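PDB 6UXD: CT021, which is of unknown function, although its family belongs to a clan shared with the lipoprotein-handling factors LolA and LolB. Local coordinates for residues 80-91 and 107-115. Numbering follows the deposited sequence.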
# COMPACT_ATOMS: atom_id res chain seq x y z
N TYR A 80 7.50 8.55 -2.89
CA TYR A 80 8.00 7.67 -3.94
C TYR A 80 6.98 7.54 -5.07
O TYR A 80 5.76 7.64 -4.86
CB TYR A 80 8.32 6.29 -3.38
CG TYR A 80 9.41 6.33 -2.34
CD1 TYR A 80 10.74 6.40 -2.71
CD2 TYR A 80 9.10 6.30 -0.98
CE1 TYR A 80 11.74 6.44 -1.77
CE2 TYR A 80 10.11 6.33 -0.02
CZ TYR A 80 11.42 6.41 -0.43
OH TYR A 80 12.43 6.45 0.50
N LEU A 81 7.50 7.35 -6.27
CA LEU A 81 6.67 7.11 -7.44
C LEU A 81 7.17 5.82 -8.06
O LEU A 81 8.37 5.68 -8.33
CB LEU A 81 6.76 8.29 -8.41
CG LEU A 81 5.92 8.16 -9.69
CD1 LEU A 81 4.43 8.04 -9.34
CD2 LEU A 81 6.18 9.34 -10.64
N LEU A 82 6.27 4.87 -8.24
CA LEU A 82 6.60 3.56 -8.78
C LEU A 82 6.02 3.43 -10.17
O LEU A 82 4.83 3.70 -10.37
CB LEU A 82 6.04 2.42 -7.92
CG LEU A 82 6.80 2.02 -6.66
CD1 LEU A 82 6.99 3.18 -5.73
CD2 LEU A 82 6.05 0.90 -5.97
N ARG A 83 6.84 3.01 -11.11
CA ARG A 83 6.38 2.65 -12.44
C ARG A 83 6.45 1.13 -12.54
O ARG A 83 7.55 0.55 -12.51
CB ARG A 83 7.23 3.32 -13.52
CG ARG A 83 6.66 3.15 -14.91
CD ARG A 83 7.68 3.51 -15.97
NE ARG A 83 7.07 3.44 -17.30
CZ ARG A 83 7.10 2.38 -18.10
NH1 ARG A 83 7.74 1.26 -17.75
NH2 ARG A 83 6.50 2.44 -19.28
N ILE A 84 5.29 0.49 -12.67
CA ILE A 84 5.17 -0.96 -12.66
C ILE A 84 4.81 -1.41 -14.07
O ILE A 84 3.85 -0.91 -14.66
CB ILE A 84 4.10 -1.43 -11.65
CG1 ILE A 84 4.46 -0.96 -10.24
CG2 ILE A 84 3.97 -2.96 -11.67
CD1 ILE A 84 3.32 -1.02 -9.22
N SER A 85 5.61 -2.33 -14.63
CA SER A 85 5.39 -2.79 -15.99
C SER A 85 5.85 -4.23 -16.12
O SER A 85 6.25 -4.87 -15.13
CB SER A 85 6.14 -1.91 -16.99
OG SER A 85 7.54 -1.96 -16.74
N LYS A 86 5.80 -4.75 -17.35
CA LYS A 86 6.45 -6.02 -17.66
C LYS A 86 7.94 -5.96 -17.35
O LYS A 86 8.56 -6.99 -17.09
CB LYS A 86 6.25 -6.37 -19.14
CG LYS A 86 4.79 -6.42 -19.59
N ASN A 87 8.51 -4.77 -17.36
CA ASN A 87 9.93 -4.59 -17.16
C ASN A 87 10.24 -4.41 -15.68
O ASN A 87 9.33 -4.38 -14.84
CB ASN A 87 10.40 -3.41 -17.99
CG ASN A 87 10.03 -3.57 -19.46
OD1 ASN A 87 9.36 -2.72 -20.05
ND2 ASN A 87 10.43 -4.70 -20.05
N PRO A 88 11.51 -4.34 -15.31
CA PRO A 88 11.83 -4.22 -13.89
C PRO A 88 11.28 -2.93 -13.31
O PRO A 88 11.12 -1.92 -14.01
CB PRO A 88 13.36 -4.25 -13.86
CG PRO A 88 13.72 -5.00 -15.11
CD PRO A 88 12.72 -4.54 -16.12
N LEU A 89 10.97 -2.99 -12.02
CA LEU A 89 10.38 -1.85 -11.34
C LEU A 89 11.31 -0.65 -11.40
O LEU A 89 12.52 -0.76 -11.22
CB LEU A 89 10.10 -2.21 -9.89
CG LEU A 89 9.41 -1.10 -9.08
CD1 LEU A 89 7.96 -0.99 -9.54
CD2 LEU A 89 9.51 -1.34 -7.58
N MET A 90 10.74 0.52 -11.66
CA MET A 90 11.48 1.77 -11.62
C MET A 90 10.85 2.66 -10.56
O MET A 90 9.62 2.83 -10.53
CB MET A 90 11.49 2.44 -12.99
CG MET A 90 12.11 3.83 -12.99
SD MET A 90 12.49 4.45 -14.65
CE MET A 90 11.21 3.70 -15.61
N ILE A 91 11.69 3.22 -9.69
CA ILE A 91 11.25 4.04 -8.58
C ILE A 91 11.85 5.42 -8.73
O ILE A 91 13.01 5.57 -9.12
CB ILE A 91 11.68 3.43 -7.23
CG1 ILE A 91 11.12 2.02 -7.07
CG2 ILE A 91 11.22 4.32 -6.10
CD1 ILE A 91 11.45 1.41 -5.71
N PRO A 107 15.05 1.87 -0.73
CA PRO A 107 13.81 1.08 -0.67
C PRO A 107 13.54 0.20 -1.88
O PRO A 107 12.53 -0.51 -1.89
CB PRO A 107 12.74 2.18 -0.56
CG PRO A 107 13.29 3.29 -1.38
CD PRO A 107 14.79 3.25 -1.18
N LEU A 108 14.40 0.23 -2.90
CA LEU A 108 14.08 -0.45 -4.16
C LEU A 108 13.87 -1.95 -4.00
O LEU A 108 12.83 -2.45 -4.46
CB LEU A 108 15.19 -0.15 -5.18
CG LEU A 108 15.17 -0.88 -6.53
CD1 LEU A 108 13.88 -0.63 -7.30
CD2 LEU A 108 16.38 -0.46 -7.37
N PRO A 109 14.77 -2.71 -3.38
CA PRO A 109 14.54 -4.17 -3.31
C PRO A 109 13.37 -4.56 -2.42
O PRO A 109 12.69 -5.55 -2.71
CB PRO A 109 15.88 -4.71 -2.78
CG PRO A 109 16.52 -3.56 -2.08
CD PRO A 109 16.06 -2.31 -2.78
N PHE A 110 13.11 -3.81 -1.34
CA PHE A 110 11.95 -4.07 -0.49
C PHE A 110 10.66 -4.02 -1.29
O PHE A 110 9.81 -4.91 -1.19
CB PHE A 110 11.95 -3.05 0.65
CG PHE A 110 10.85 -3.22 1.65
CD1 PHE A 110 10.88 -4.26 2.56
CD2 PHE A 110 9.80 -2.32 1.70
CE1 PHE A 110 9.87 -4.42 3.50
CE2 PHE A 110 8.79 -2.46 2.63
CZ PHE A 110 8.83 -3.51 3.53
N PHE A 111 10.49 -2.98 -2.11
CA PHE A 111 9.28 -2.87 -2.94
C PHE A 111 9.15 -4.05 -3.89
O PHE A 111 8.07 -4.63 -4.03
CB PHE A 111 9.30 -1.55 -3.72
CG PHE A 111 8.76 -0.37 -2.94
CD1 PHE A 111 7.44 -0.33 -2.52
CD2 PHE A 111 9.58 0.72 -2.65
CE1 PHE A 111 6.95 0.75 -1.81
CE2 PHE A 111 9.09 1.81 -1.94
CZ PHE A 111 7.78 1.83 -1.52
N VAL A 112 10.24 -4.43 -4.56
CA VAL A 112 10.15 -5.54 -5.52
C VAL A 112 9.75 -6.82 -4.80
O VAL A 112 8.97 -7.62 -5.32
CB VAL A 112 11.48 -5.72 -6.28
CG1 VAL A 112 11.44 -6.99 -7.14
CG2 VAL A 112 11.76 -4.51 -7.17
N LYS A 113 10.27 -7.03 -3.59
CA LYS A 113 9.87 -8.20 -2.81
C LYS A 113 8.37 -8.20 -2.55
O LYS A 113 7.68 -9.18 -2.83
CB LYS A 113 10.64 -8.25 -1.49
CG LYS A 113 12.07 -8.73 -1.67
CD LYS A 113 12.80 -8.85 -0.36
CE LYS A 113 13.98 -7.91 -0.29
NZ LYS A 113 14.96 -8.36 0.74
N ILE A 114 7.84 -7.08 -2.04
CA ILE A 114 6.41 -7.00 -1.75
C ILE A 114 5.60 -7.33 -3.00
O ILE A 114 4.68 -8.16 -2.97
CB ILE A 114 6.04 -5.62 -1.20
CG1 ILE A 114 6.74 -5.37 0.13
CG2 ILE A 114 4.54 -5.53 -0.99
CD1 ILE A 114 6.86 -3.91 0.47
N LEU A 115 5.95 -6.71 -4.13
CA LEU A 115 5.20 -6.96 -5.36
C LEU A 115 5.25 -8.42 -5.76
O LEU A 115 4.29 -8.94 -6.35
CB LEU A 115 5.75 -6.08 -6.49
CG LEU A 115 5.49 -4.59 -6.36
CD1 LEU A 115 6.25 -3.80 -7.44
CD2 LEU A 115 4.00 -4.33 -6.44
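The ring of F111 takes L82 on one face: CD2 of L82 lies 3.9 Å from CD1 of F111, the two side chains crossing at about a right angle. On the other ortho carbon, CD2 of F111, the I91 CD1 methyl arrives obliquely at 3.7 Å. The Y80 ring is met aslant by the pyrrolidine of P107, whose CG is 3.5 Å from Y80 CE1 and also approaches CZ and OH.

The same I91 methyl touches the first turn of helix 108-116, its CD1 3.5 Å from CD1 of L108 and nearly as close to L108 CA. With CG1 beside the backbone N (chi1 -58°) and the chain then extended (chi2 -177°), that methyl projects between L108 and F111. L89 spans the next turn with two branches: CD2 touches F111 CB at 3.9 Å and V112 CG2 at the same distance, while CD1 meets L115 CD1, also at 3.9 Å. I84 makes a looser approach to L115.

L108, F111, V112 and L115 are spaced i, i+3, i+4, i+7, one face of the helix laid on the hairpin 80-91, whose strands are paired by the R83 N to M90 O bond (2.8 Å). On its far edge, strand 79-84 pairs with strand 43-50, and Q10 of helix 9-13 touches both I84 and L115. A helix across an antiparallel sheet is consistent with the LolA/LolB clan. The contact buries 460 Å²; no hydrogen bond crosses it and its side-chain contacts are apolar, which points to van der Waals and hydrophobic packing holding helix and hairpin together.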